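Local coordinates for DNA repair and recombination protein radB (Thermococcus kodakarensis, PDB 2CVH), which probably takes part in DNA repair and homologous recombination as a RecA-like protein that binds DNA and has very weak ATPase activity, at residues D10-G15 / D178-D183. Sequence-based numbering, arbitrary orientation.
Sequences DSLLGG and DILRLD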
# COMPACT_ATOMS: atom_id res chain seq x y z
N ASP A 10 9.03 4.99 -10.07
CA ASP A 10 8.18 5.15 -11.24
C ASP A 10 8.77 4.40 -12.42
O ASP A 10 8.02 3.85 -13.21
CB ASP A 10 7.99 6.63 -11.61
CG ASP A 10 7.01 7.36 -10.68
OD1 ASP A 10 6.39 6.70 -9.81
OD2 ASP A 10 6.90 8.59 -10.79
N SER A 11 10.10 4.43 -12.55
CA SER A 11 10.81 3.71 -13.62
C SER A 11 10.57 2.22 -13.43
O SER A 11 10.19 1.52 -14.36
CB SER A 11 12.32 3.98 -13.56
OG SER A 11 12.62 5.31 -13.91
N LEU A 12 10.81 1.74 -12.21
CA LEU A 12 10.58 0.34 -11.88
C LEU A 12 9.12 -0.09 -12.20
O LEU A 12 8.87 -1.17 -12.75
CB LEU A 12 10.83 0.13 -10.40
CG LEU A 12 10.64 -1.30 -9.91
CD1 LEU A 12 11.67 -2.17 -10.55
CD2 LEU A 12 10.70 -1.41 -8.38
N LEU A 13 8.16 0.75 -11.85
CA LEU A 13 6.75 0.46 -12.03
C LEU A 13 6.11 0.83 -13.37
O LEU A 13 4.90 0.67 -13.52
CB LEU A 13 5.94 1.12 -10.90
CG LEU A 13 6.10 0.58 -9.49
CD1 LEU A 13 5.51 1.57 -8.50
CD2 LEU A 13 5.44 -0.80 -9.39
N GLY A 14 6.87 1.35 -14.32
CA GLY A 14 6.27 1.72 -15.58
C GLY A 14 5.50 3.03 -15.49
O GLY A 14 4.72 3.34 -16.39
N GLY A 15 5.69 3.78 -14.40
CA GLY A 15 5.04 5.07 -14.26
C GLY A 15 4.40 5.39 -12.92
O GLY A 15 4.12 6.54 -12.61
N ASP A 178 0.38 -6.84 -8.90
CA ASP A 178 1.69 -6.22 -8.74
C ASP A 178 2.11 -6.37 -7.29
O ASP A 178 1.27 -6.26 -6.38
CB ASP A 178 1.64 -4.75 -9.14
CG ASP A 178 1.23 -4.54 -10.58
OD1 ASP A 178 1.22 -5.54 -11.33
OD2 ASP A 178 0.93 -3.39 -10.97
N ILE A 179 3.39 -6.65 -7.06
CA ILE A 179 3.90 -6.84 -5.72
C ILE A 179 5.27 -6.20 -5.61
O ILE A 179 6.17 -6.47 -6.42
CB ILE A 179 4.01 -8.35 -5.35
CG1 ILE A 179 2.65 -9.05 -5.51
CG2 ILE A 179 4.52 -8.52 -3.91
CD1 ILE A 179 2.57 -10.43 -4.86
N LEU A 180 5.41 -5.32 -4.62
CA LEU A 180 6.66 -4.64 -4.36
C LEU A 180 7.13 -4.98 -2.95
O LEU A 180 6.35 -4.89 -1.97
CB LEU A 180 6.46 -3.13 -4.44
CG LEU A 180 6.74 -2.31 -5.69
CD1 LEU A 180 6.40 -0.86 -5.37
CD2 LEU A 180 8.19 -2.43 -6.07
N ARG A 181 8.39 -5.38 -2.83
CA ARG A 181 8.96 -5.71 -1.52
C ARG A 181 9.89 -4.54 -1.18
O ARG A 181 10.64 -4.08 -2.06
CB ARG A 181 9.76 -7.01 -1.56
CG ARG A 181 10.23 -7.47 -0.19
CD ARG A 181 11.17 -8.69 -0.26
NE ARG A 181 12.53 -8.32 -0.65
CZ ARG A 181 13.25 -8.91 -1.61
NH1 ARG A 181 12.73 -9.93 -2.30
NH2 ARG A 181 14.49 -8.51 -1.87
N LEU A 182 9.80 -4.01 0.03
CA LEU A 182 10.68 -2.91 0.38
C LEU A 182 11.65 -3.42 1.43
O LEU A 182 11.25 -4.04 2.42
CB LEU A 182 9.88 -1.72 0.92
CG LEU A 182 8.70 -1.17 0.13
CD1 LEU A 182 8.28 0.11 0.82
CD2 LEU A 182 9.03 -0.89 -1.31
N ASP A 183 12.94 -3.22 1.20
CA ASP A 183 13.94 -3.65 2.17
C ASP A 183 14.75 -2.47 2.63
O ASP A 183 14.94 -1.50 1.87
CB ASP A 183 14.90 -4.67 1.54
CG ASP A 183 14.21 -5.94 1.11
OD1 ASP A 183 13.40 -6.50 1.88
OD2 ASP A 183 14.49 -6.36 -0.03
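Leu12, in helix 7-12, and Leu13 beside it lie over strand 178-184 and meet it through Leu180; the closest pair of CA atoms, Leu13 CA and Asp178 CA, is 9.0 Å apart. No hydrogen bond crosses; the contact is made by methyl groups alone. Leu180 CB points toward the helix end, and its two methyls are shared between two leucines. CD2 goes to Leu12, where it lies 3.6 Å from Leu12 CD2. These two side chains run past each other in opposite directions. Leu12 reaches the strand because its CG is anti to the backbone N (chi1 -179°). CD1 of Leu180 goes to Leu13 and meets it tip to tip. It sits 4.1 Å from Leu13 CD1 and equally far from Leu13 CD2, facing the fork of that side chain. All three leucines are buried. Leu12 also touches Leu195 of strand 190-197 and Leu205, which extends the apolar patch to the neighbouring strand.

The chain turns away just after Leu13. Gly14 has positive phi (77°) and ends the helix in a Schellman motif. Gly15 N bonds back to Asp10 O at 2.6 Å, and Gly14 N bonds weakly to Ser11 O. On the strand, Arg181 forms a salt bridge to Asp183 through its NE and NH2 edge. Both nitrogens donate to Asp183 OD2, each at 2.8 Å, in the guanidinium plane. Arg181 NH1 has a second acid partner, Glu196.

Leu180 is about 8 Å, side chain to side chain, from Lys33 of the predicted ATP site. Strand 178-184 lies between strands 22-26 and 190-197, where the parallel part of the sheet gives way to the antiparallel part. The contact thus seats the short N-terminal helix against the central sheet of a RecA-like P-loop ATPase core.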